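Local coordinates for imidazolonepropionase (Unidentified, PDB 2Q09), which catalyses the hydrolytic opening of the imidazolone ring of 4-imidazolone-5-propanoate to N-formimidoyl-L-glutamate, the third step of histidine degradation, at residues C5-L10 with L32-G37; L372-V377 with R398-E403; F258-V263 with R280-T285; A210-C215 with A238-M243. All coordinates share one frame; numbering follows the deposited sequence.

The four contacts fall into two pairs. Interactions 1 and 2 lie together in the beta structure formed by the two ends of the chain, their centres about 10 Å apart, and they touch where Val34 meets Ala373 and Trp9 meets Val399. Interactions 4 and 3, also about 10 Å apart between centres, follow one another in the TIM-barrel region: strand 238-243 pairs with 210-213 in interaction 4 and is the neighbour of 262-265, which pairs with 283-286 in interaction 3. Centres of interactions 1 and 4 are about 37 Å apart. Along the chain the order is 1, 4, 3, 2, so the beta structure away from the metal site is built from sequence on both sides of the metal-binding barrel.

Interaction 1: residues C5-L10 with L32-G37; sequences CERVWL and LGVHEG
Glu6 holds the end of strand 30-35, at His35 and Glu36, with both carboxylate oxygens. OE2 receives the backbone N of Glu36 at 3.0 Å, almost straight at 174° but from above the carboxylate plane. OE1 lies at the edge of the His35 ring and accepts from ND1; the modelled 2.4 Å between Glu6 OE1 and His35 ND1 is shorter than a normal hydrogen bond, and its exact value is doubtful. Carboxylate and imidazole planes stand nearly perpendicular. The Glu6 chain bends at chi2 (-93°), which brings its end back toward the neighbouring strand. Beyond it, antiparallel strands 7-10 and 30-35 are joined by Val34 N to Arg7 O and by the reciprocal pair Trp9 N to Leu32 O (2.7 Å) and Leu32 N to Trp9 O. On the face with Arg7 and Trp9, Val34 divides its branches: CG2 packs on Arg7 CB at 3.6 Å and CG1 meets Trp9 CZ3 at 3.7 Å. The Trp9 indole then packs edge-to-face with Phe375, joining this small N-terminal sheet to strand 375-378. On the other face, Val8 CG2 rests against Gly33 CA. A carboxylate oxygen taking the Glu36 N-H probably favours an ionised Glu6.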
# COMPACT_ATOMS: atom_id res chain seq x y z
N CYS A 5 28.02 16.38 -2.59
CA CYS A 5 26.84 16.08 -1.79
C CYS A 5 27.17 15.95 -0.30
O CYS A 5 28.28 15.56 0.07
CB CYS A 5 26.19 14.80 -2.30
SG CYS A 5 27.35 13.62 -3.03
N GLU A 6 26.21 16.27 0.56
CA GLU A 6 26.40 16.23 2.01
C GLU A 6 26.69 14.88 2.65
O GLU A 6 27.51 14.80 3.57
CB GLU A 6 25.20 16.87 2.72
CG GLU A 6 23.83 16.48 2.17
CD GLU A 6 23.33 17.47 1.14
OE1 GLU A 6 24.09 17.78 0.21
OE2 GLU A 6 22.18 17.92 1.26
N ARG A 7 26.03 13.83 2.18
CA ARG A 7 26.22 12.51 2.78
C ARG A 7 26.61 11.48 1.73
O ARG A 7 26.17 11.54 0.59
CB ARG A 7 24.93 12.10 3.49
CG ARG A 7 24.19 13.28 4.14
CD ARG A 7 22.98 12.85 4.96
NE ARG A 7 22.39 13.98 5.68
CZ ARG A 7 21.74 14.99 5.11
NH1 ARG A 7 21.59 15.01 3.80
NH2 ARG A 7 21.26 15.97 5.85
N VAL A 8 27.46 10.53 2.13
CA VAL A 8 27.91 9.49 1.21
C VAL A 8 28.03 8.13 1.88
O VAL A 8 28.58 8.01 2.97
CB VAL A 8 29.28 9.84 0.56
CG1 VAL A 8 29.78 8.65 -0.26
CG2 VAL A 8 29.15 11.06 -0.32
N TRP A 9 27.48 7.12 1.22
CA TRP A 9 27.53 5.75 1.69
C TRP A 9 28.53 5.02 0.80
O TRP A 9 28.27 4.82 -0.39
CB TRP A 9 26.15 5.10 1.59
CG TRP A 9 25.24 5.49 2.70
CD1 TRP A 9 24.97 4.77 3.82
CD2 TRP A 9 24.55 6.73 2.84
NE1 TRP A 9 24.16 5.48 4.67
CE2 TRP A 9 23.88 6.70 4.09
CE3 TRP A 9 24.43 7.88 2.05
CZ2 TRP A 9 23.11 7.76 4.55
CZ3 TRP A 9 23.65 8.94 2.51
CH2 TRP A 9 23.01 8.87 3.75
N LEU A 10 29.66 4.64 1.37
CA LEU A 10 30.69 3.94 0.61
C LEU A 10 30.52 2.43 0.63
O LEU A 10 29.98 1.86 1.58
CB LEU A 10 32.08 4.30 1.15
CG LEU A 10 32.56 5.74 1.00
CD1 LEU A 10 33.85 5.93 1.78
CD2 LEU A 10 32.76 6.08 -0.47
N LEU A 32 27.15 5.81 -2.83
CA LEU A 32 25.88 6.51 -2.99
C LEU A 32 25.91 7.83 -2.23
O LEU A 32 26.05 7.84 -1.01
CB LEU A 32 24.72 5.64 -2.51
CG LEU A 32 23.29 6.11 -2.81
CD1 LEU A 32 22.31 5.00 -2.46
CD2 LEU A 32 22.98 7.37 -2.03
N GLY A 33 25.78 8.94 -2.96
CA GLY A 33 25.80 10.25 -2.33
C GLY A 33 24.45 10.92 -2.44
O GLY A 33 23.76 10.78 -3.45
N VAL A 34 24.05 11.64 -1.41
CA VAL A 34 22.76 12.31 -1.45
C VAL A 34 22.90 13.82 -1.35
O VAL A 34 23.82 14.33 -0.72
CB VAL A 34 21.83 11.80 -0.32
CG1 VAL A 34 21.73 10.28 -0.37
CG2 VAL A 34 22.33 12.26 1.03
N HIS A 35 21.99 14.53 -1.99
CA HIS A 35 21.99 15.98 -1.94
C HIS A 35 20.56 16.47 -1.90
O HIS A 35 19.76 16.17 -2.79
CB HIS A 35 22.71 16.58 -3.15
CG HIS A 35 22.93 18.05 -3.03
ND1 HIS A 35 23.67 18.60 -2.01
CD2 HIS A 35 22.48 19.08 -3.77
CE1 HIS A 35 23.66 19.92 -2.12
NE2 HIS A 35 22.94 20.24 -3.18
N GLU A 36 20.24 17.22 -0.85
CA GLU A 36 18.90 17.76 -0.68
C GLU A 36 17.82 16.71 -0.85
O GLU A 36 16.92 16.84 -1.69
CB GLU A 36 18.70 18.94 -1.65
CG GLU A 36 19.37 20.22 -1.16
CD GLU A 36 19.46 21.29 -2.22
OE1 GLU A 36 18.46 21.54 -2.92
OE2 GLU A 36 20.54 21.91 -2.35
N GLY A 37 17.92 15.66 -0.04
CA GLY A 37 16.94 14.58 -0.04
C GLY A 37 16.88 13.66 -1.25
O GLY A 37 15.99 12.82 -1.32

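Interaction 2: residues L372-V377 with R398-E403; sequences LADFLV and RVVNGE
Val399 lies under the ring of Phe375 in an antiparallel pairing of strands 375-378 and 395-400; the latter then passes through a type I' turn, Val400 to Glu403, into strand 403-404. Val399 CB sits over the centre of the Phe375 ring, 3.8 Å from the centroid and 12° off the normal, a CH-pi contact. From there the two methyls part: CG2 reaches Phe375 CE1 at 3.6 Å, while CG1, anti to the backbone N (chi1 177°), lies near CE2 and 3.3 Å from Ala373 O. Phe375 can meet it this way because chi1 of 58° puts CG between the backbone N and the carbonyl carbon, which swings the ring beside the valine. The phenyl ring also touches Leu32 of strand 30-35. The backbones of Phe375 and Val399 exchange two hydrogen bonds. On the face with Leu376 and Arg398, Leu376 CD2 rests on Arg398 CG at 3.7 Å; the guanidinium continues to the carbonyls of Pro166 and Val135. The turn is tied back twice, by Gly402 N to Ala373 O and by Asp374. That buried carboxylate is salt-bridged through OD2 to Arg168, and its OD1 takes the Asn401 N-H at 2.8 Å, nearly in line with the C-O bond.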
# COMPACT_ATOMS: atom_id res chain seq x y z
N LEU A 372 14.25 10.38 -5.05
CA LEU A 372 14.37 10.59 -3.61
C LEU A 372 15.28 9.57 -2.95
O LEU A 372 15.30 8.40 -3.34
CB LEU A 372 12.98 10.59 -2.96
CG LEU A 372 12.08 11.75 -3.40
CD1 LEU A 372 10.64 11.49 -2.97
CD2 LEU A 372 12.60 13.07 -2.81
N ALA A 373 16.01 10.02 -1.93
CA ALA A 373 16.94 9.15 -1.23
C ALA A 373 16.29 8.31 -0.14
O ALA A 373 16.53 8.51 1.06
CB ALA A 373 18.08 9.98 -0.63
N ASP A 374 15.45 7.37 -0.57
CA ASP A 374 14.76 6.45 0.34
C ASP A 374 15.37 5.09 0.05
O ASP A 374 14.99 4.42 -0.92
CB ASP A 374 13.25 6.43 0.05
CG ASP A 374 12.54 7.67 0.55
OD1 ASP A 374 13.23 8.65 0.92
OD2 ASP A 374 11.29 7.67 0.57
N PHE A 375 16.32 4.67 0.87
CA PHE A 375 16.96 3.39 0.65
C PHE A 375 17.29 2.67 1.94
O PHE A 375 17.24 3.26 3.03
CB PHE A 375 18.22 3.56 -0.22
CG PHE A 375 19.24 4.50 0.36
CD1 PHE A 375 20.19 4.06 1.27
CD2 PHE A 375 19.25 5.84 -0.03
CE1 PHE A 375 21.15 4.93 1.77
CE2 PHE A 375 20.21 6.72 0.46
CZ PHE A 375 21.16 6.27 1.37
N LEU A 376 17.64 1.39 1.82
CA LEU A 376 17.93 0.57 2.98
C LEU A 376 19.23 -0.21 2.85
O LEU A 376 19.54 -0.74 1.78
CB LEU A 376 16.79 -0.44 3.17
CG LEU A 376 15.36 0.07 3.03
CD1 LEU A 376 14.40 -1.11 2.96
CD2 LEU A 376 15.02 0.99 4.21
N VAL A 377 19.97 -0.31 3.95
CA VAL A 377 21.20 -1.09 3.98
C VAL A 377 20.89 -2.30 4.84
O VAL A 377 20.56 -2.15 6.03
CB VAL A 377 22.36 -0.31 4.61
CG1 VAL A 377 23.59 -1.21 4.70
CG2 VAL A 377 22.68 0.92 3.77
N ARG A 398 18.42 2.76 7.64
CA ARG A 398 17.15 3.05 6.98
C ARG A 398 17.13 4.54 6.69
O ARG A 398 16.95 5.36 7.59
CB ARG A 398 15.97 2.66 7.89
CG ARG A 398 14.59 2.99 7.31
CD ARG A 398 13.47 2.47 8.22
NE ARG A 398 12.16 2.86 7.74
CZ ARG A 398 11.63 4.07 7.90
NH1 ARG A 398 12.30 5.01 8.55
NH2 ARG A 398 10.44 4.34 7.40
N VAL A 399 17.31 4.88 5.42
CA VAL A 399 17.37 6.27 5.00
C VAL A 399 16.11 6.75 4.29
O VAL A 399 15.64 6.12 3.33
CB VAL A 399 18.58 6.50 4.07
CG1 VAL A 399 18.59 7.93 3.56
CG2 VAL A 399 19.86 6.20 4.83
N VAL A 400 15.57 7.87 4.77
CA VAL A 400 14.37 8.46 4.18
C VAL A 400 14.68 9.93 3.91
O VAL A 400 15.09 10.67 4.81
CB VAL A 400 13.17 8.33 5.14
CG1 VAL A 400 11.96 9.03 4.56
CG2 VAL A 400 12.86 6.85 5.37
N ASN A 401 14.50 10.35 2.67
CA ASN A 401 14.77 11.71 2.23
C ASN A 401 16.22 12.09 2.53
O ASN A 401 16.52 13.24 2.88
CB ASN A 401 13.82 12.70 2.91
CG ASN A 401 13.66 13.99 2.11
OD1 ASN A 401 14.04 15.07 2.55
ND2 ASN A 401 13.11 13.86 0.91
N GLY A 402 17.11 11.12 2.41
CA GLY A 402 18.52 11.36 2.65
C GLY A 402 18.98 11.37 4.09
O GLY A 402 20.15 11.61 4.36
N GLU A 403 18.08 11.11 5.04
CA GLU A 403 18.49 11.12 6.44
C GLU A 403 18.32 9.78 7.14
O GLU A 403 17.31 9.09 6.95
CB GLU A 403 17.72 12.20 7.21
CG GLU A 403 17.97 13.60 6.70
CD GLU A 403 18.01 14.62 7.80
OE1 GLU A 403 18.91 14.52 8.66
OE2 GLU A 403 17.14 15.51 7.82

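Interaction 3: residues F258-V263 with R280-T285; sequences FGALSV and RGVVAT
Leu261 O, Val283 O and Val263 O accept in turn from Val283 N, Val263 N and Thr285 N, stitching the two segments into a parallel pair. The bond from Thr285 N to Val263 O is the straightest, 2.9 Å and 178° at the hydrogen, whereas Val283 N comes to Leu261 O at 3.2 Å. Ser262 CA approaches Val283 O at 3.0 Å, adding a CA-H...O contact. Among the side chains, Val282 packs just ahead of the paired strands: CG1, anti to its backbone N (chi1 -180°), touches Ser262 CA at 3.6 Å, and CG2 meets Ala260 O at 3.5 Å. The Val263 side chain crosses that of Val282 at about a right angle, CG2 to CG1 4.2 Å. At the polar end one water bridges Ser262 OG and Thr285 OG1, 2.6 Å from the latter; Ser262 OG is also hydrogen-bonded to Asp264. Thr285 lies beside His72 of the metal site. Helix 271-280 connects strand 262-265 to strand 283-286 in a beta-alpha-beta unit of the barrel. Each strand is entered from a helix ended by a Schellman motif, at Gly259 and at Gly281, while strand 238-243 borders 262-265 and helix 352-357 packs on Ser262 and Val283.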
# COMPACT_ATOMS: atom_id res chain seq x y z
N PHE A 258 -10.90 5.50 -16.18
CA PHE A 258 -10.78 6.72 -15.39
C PHE A 258 -9.32 7.01 -15.06
O PHE A 258 -9.02 7.93 -14.31
CB PHE A 258 -11.60 6.59 -14.10
CG PHE A 258 -12.99 7.16 -14.20
CD1 PHE A 258 -13.20 8.53 -14.05
CD2 PHE A 258 -14.08 6.34 -14.46
CE1 PHE A 258 -14.48 9.07 -14.16
CE2 PHE A 258 -15.36 6.87 -14.57
CZ PHE A 258 -15.56 8.24 -14.42
N GLY A 259 -8.42 6.20 -15.62
CA GLY A 259 -7.00 6.40 -15.36
C GLY A 259 -6.62 6.07 -13.93
O GLY A 259 -5.79 6.75 -13.33
N ALA A 260 -7.22 5.01 -13.38
CA ALA A 260 -6.92 4.61 -12.01
C ALA A 260 -5.44 4.32 -11.84
O ALA A 260 -4.78 3.84 -12.76
CB ALA A 260 -7.73 3.37 -11.65
N LEU A 261 -4.90 4.63 -10.66
CA LEU A 261 -3.50 4.36 -10.37
C LEU A 261 -3.33 2.85 -10.25
O LEU A 261 -2.30 2.28 -10.64
CB LEU A 261 -3.09 5.03 -9.06
CG LEU A 261 -3.01 6.55 -9.01
CD1 LEU A 261 -2.79 7.02 -7.58
CD2 LEU A 261 -1.88 7.03 -9.91
N SER A 262 -4.36 2.19 -9.71
CA SER A 262 -4.31 0.74 -9.52
C SER A 262 -5.69 0.17 -9.19
O SER A 262 -6.60 0.90 -8.81
CB SER A 262 -3.38 0.40 -8.36
OG SER A 262 -3.99 0.74 -7.12
N VAL A 263 -5.82 -1.14 -9.36
CA VAL A 263 -7.04 -1.87 -9.01
C VAL A 263 -6.50 -2.94 -8.09
O VAL A 263 -5.47 -3.56 -8.38
CB VAL A 263 -7.73 -2.50 -10.25
CG1 VAL A 263 -8.47 -1.42 -11.03
CG2 VAL A 263 -6.72 -3.18 -11.14
N ARG A 280 -4.14 1.10 -20.29
CA ARG A 280 -4.16 2.34 -19.51
C ARG A 280 -3.03 2.42 -18.48
O ARG A 280 -2.99 3.34 -17.67
CB ARG A 280 -5.51 2.50 -18.81
CG ARG A 280 -6.71 2.59 -19.76
CD ARG A 280 -6.54 3.71 -20.77
NE ARG A 280 -6.37 5.01 -20.12
CZ ARG A 280 -7.37 5.79 -19.71
NH1 ARG A 280 -8.62 5.41 -19.88
NH2 ARG A 280 -7.11 6.94 -19.12
N GLY A 281 -2.12 1.46 -18.52
CA GLY A 281 -1.00 1.45 -17.59
C GLY A 281 -1.38 1.42 -16.12
O GLY A 281 -0.71 2.03 -15.29
N VAL A 282 -2.46 0.72 -15.80
CA VAL A 282 -2.93 0.61 -14.43
C VAL A 282 -2.13 -0.50 -13.73
O VAL A 282 -1.78 -1.50 -14.35
CB VAL A 282 -4.44 0.26 -14.40
CG1 VAL A 282 -4.94 0.15 -12.97
CG2 VAL A 282 -5.23 1.34 -15.15
N VAL A 283 -1.82 -0.31 -12.45
CA VAL A 283 -1.09 -1.32 -11.71
C VAL A 283 -2.08 -2.28 -11.06
O VAL A 283 -3.12 -1.86 -10.55
CB VAL A 283 -0.21 -0.69 -10.61
CG1 VAL A 283 0.44 -1.79 -9.76
CG2 VAL A 283 0.87 0.18 -11.23
N ALA A 284 -1.76 -3.57 -11.10
CA ALA A 284 -2.62 -4.58 -10.48
C ALA A 284 -2.01 -4.88 -9.12
O ALA A 284 -0.88 -5.35 -9.02
CB ALA A 284 -2.67 -5.85 -11.34
N THR A 285 -2.76 -4.61 -8.05
CA THR A 285 -2.24 -4.85 -6.72
C THR A 285 -2.76 -6.15 -6.13
O THR A 285 -3.96 -6.35 -5.95
CB THR A 285 -2.59 -3.68 -5.77
OG1 THR A 285 -2.03 -2.47 -6.28
CG2 THR A 285 -1.99 -3.94 -4.37
O HOH W 1 -0.87 3.64 -12.48
O HOH W 2 -2.37 -0.39 -4.75

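Interaction 4: residues A210-C215 with A238-M243; sequences AVDVFC and AVKGHM. With FE (Fe (III) ion), chain B; DI6 (3-[(4S)-2,5-dioxoimidazolidin-4-yl]propanoic acid), chain C.
Cys215 CB touches the selenium of Met243, a selenomethionine, at 3.5 Å, and Val211 CB approaches Val239 CG1 at 4.4 Å; these side chains form the apolar part of the contact, with helix 222-234 packing on Cys215, Val239 and Met243. The backbones pair in parallel, Val211 N donating to Ala238 O, Lys240 N to Val211 O, and His242 N to Val213 O at 2.7 Å. Farther out, Lys240 CG lies 3.7 Å from Asp212 CB and 3.5 Å from Asp212 CG, the carboxylate carbon, before the charges part: Lys240 NZ is salt-bridged to Glu139, and Asp212 OD2 to Lys141. The carboxylate also lies at the edge of the His242 ring, their planes 30° apart. His242 ND1 gives Asp212 OD1 a weak hydrogen bond of 3.3 Å, while Val213 N donates to the same OD1 from the anti side, 26° out of the carboxylate plane, which may help to fix the carboxylate. With His242 CG beside its backbone N (chi1 -80°), the imidazole points NE2 at the iron(III), 2.3 Å away; a water is bound to the metal too, and His72, His74 and Asp317 complete the site. The second-shell Asp212 probably steadies the orientation of His242. Phe214 borders the inhibitor: its ring edge faces His242 CB, and the inhibitor's O5 lies over one face of the Phe214 ring, toward its rim, 3.1 Å from Phe214 CD1. A histidine presented at the C-terminal end of a barrel strand, holding a metal beside the substrate pocket, is characteristic of metal-dependent amidohydrolase TIM barrels.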
# COMPACT_ATOMS: atom_id res chain seq x y z
N ALA A 210 -5.78 10.43 -2.82
CA ALA A 210 -6.50 9.60 -3.78
C ALA A 210 -7.86 9.17 -3.23
O ALA A 210 -8.15 9.35 -2.04
CB ALA A 210 -5.68 8.37 -4.13
N VAL A 211 -8.70 8.64 -4.12
CA VAL A 211 -10.04 8.17 -3.76
C VAL A 211 -10.17 6.70 -4.18
O VAL A 211 -9.84 6.34 -5.30
CB VAL A 211 -11.15 8.99 -4.45
CG1 VAL A 211 -12.52 8.44 -4.09
CG2 VAL A 211 -11.04 10.45 -4.03
N ASP A 212 -10.68 5.89 -3.26
CA ASP A 212 -10.84 4.44 -3.45
C ASP A 212 -12.32 4.06 -3.35
O ASP A 212 -13.13 4.84 -2.85
CB ASP A 212 -10.04 3.72 -2.34
CG ASP A 212 -9.77 2.25 -2.64
OD1 ASP A 212 -10.40 1.67 -3.55
OD2 ASP A 212 -8.92 1.68 -1.93
N VAL A 213 -12.66 2.87 -3.83
CA VAL A 213 -14.04 2.39 -3.80
C VAL A 213 -14.13 0.87 -3.71
O VAL A 213 -13.35 0.15 -4.33
CB VAL A 213 -14.81 2.81 -5.08
CG1 VAL A 213 -16.18 2.15 -5.10
CG2 VAL A 213 -14.95 4.33 -5.14
N PHE A 214 -15.09 0.38 -2.93
CA PHE A 214 -15.30 -1.06 -2.81
C PHE A 214 -16.45 -1.40 -3.76
O PHE A 214 -17.62 -1.32 -3.39
CB PHE A 214 -15.67 -1.45 -1.38
CG PHE A 214 -15.99 -2.91 -1.22
CD1 PHE A 214 -15.14 -3.88 -1.77
CD2 PHE A 214 -17.10 -3.32 -0.50
CE1 PHE A 214 -15.41 -5.24 -1.59
CE2 PHE A 214 -17.38 -4.68 -0.33
CZ PHE A 214 -16.52 -5.63 -0.87
N CYS A 215 -16.10 -1.78 -4.98
CA CYS A 215 -17.08 -2.13 -6.00
C CYS A 215 -17.36 -3.63 -5.98
O CYS A 215 -16.52 -4.43 -6.39
CB CYS A 215 -16.55 -1.71 -7.37
SG CYS A 215 -17.58 -2.25 -8.76
N ALA A 238 -6.57 11.51 -7.62
CA ALA A 238 -6.33 10.24 -8.29
C ALA A 238 -7.33 9.21 -7.77
O ALA A 238 -7.83 9.34 -6.65
CB ALA A 238 -4.90 9.77 -8.02
N VAL A 239 -7.64 8.19 -8.57
CA VAL A 239 -8.58 7.17 -8.14
C VAL A 239 -7.98 5.76 -8.20
O VAL A 239 -6.95 5.52 -8.83
CB VAL A 239 -9.88 7.18 -9.00
CG1 VAL A 239 -10.59 8.51 -8.81
CG2 VAL A 239 -9.55 6.95 -10.48
N LYS A 240 -8.64 4.83 -7.50
CA LYS A 240 -8.22 3.44 -7.45
C LYS A 240 -9.44 2.67 -6.94
O LYS A 240 -10.49 3.27 -6.70
CB LYS A 240 -7.06 3.25 -6.47
CG LYS A 240 -7.45 3.43 -5.01
CD LYS A 240 -6.27 3.21 -4.07
CE LYS A 240 -5.23 4.32 -4.24
NZ LYS A 240 -4.10 4.16 -3.28
N GLY A 241 -9.32 1.36 -6.78
CA GLY A 241 -10.47 0.62 -6.29
C GLY A 241 -10.25 -0.82 -5.87
O GLY A 241 -9.34 -1.50 -6.35
N HIS A 242 -11.10 -1.27 -4.95
CA HIS A 242 -11.07 -2.65 -4.47
C HIS A 242 -11.91 -3.38 -5.51
O HIS A 242 -13.13 -3.38 -5.44
CB HIS A 242 -11.74 -2.77 -3.10
CG HIS A 242 -10.88 -2.36 -1.95
ND1 HIS A 242 -10.41 -1.08 -1.77
CD2 HIS A 242 -10.42 -3.08 -0.90
CE1 HIS A 242 -9.71 -1.02 -0.65
NE2 HIS A 242 -9.70 -2.22 -0.10
N MSE A 243 -11.25 -4.01 -6.49
CA MSE A 243 -11.98 -4.69 -7.56
C MSE A 243 -11.87 -6.20 -7.67
O MSE A 243 -10.85 -6.81 -7.32
CB MSE A 243 -11.57 -4.10 -8.91
CG MSE A 243 -12.67 -3.34 -9.62
SE MSE A 243 -13.28 -1.86 -8.56
CE MSE A 243 -11.83 -0.68 -8.91
FE FE B . -8.25 -3.22 1.42
N1 DI6 C . -12.19 -5.94 1.17
C2 DI6 C . -11.57 -6.49 2.24
O2 DI6 C . -11.12 -7.62 2.33
C3 DI6 C . -11.54 -5.39 3.33
N4 DI6 C . -12.22 -4.27 2.65
C5 DI6 C . -12.56 -4.68 1.41
O5 DI6 C . -13.13 -3.97 0.59
C6 DI6 C . -12.26 -5.84 4.59
C7 DI6 C . -12.26 -4.78 5.69
C8 DI6 C . -12.97 -5.19 6.98
O9 DI6 C . -12.73 -4.52 8.01
O10 DI6 C . -13.76 -6.17 7.00
O HOH W 3 -9.20 -5.47 1.54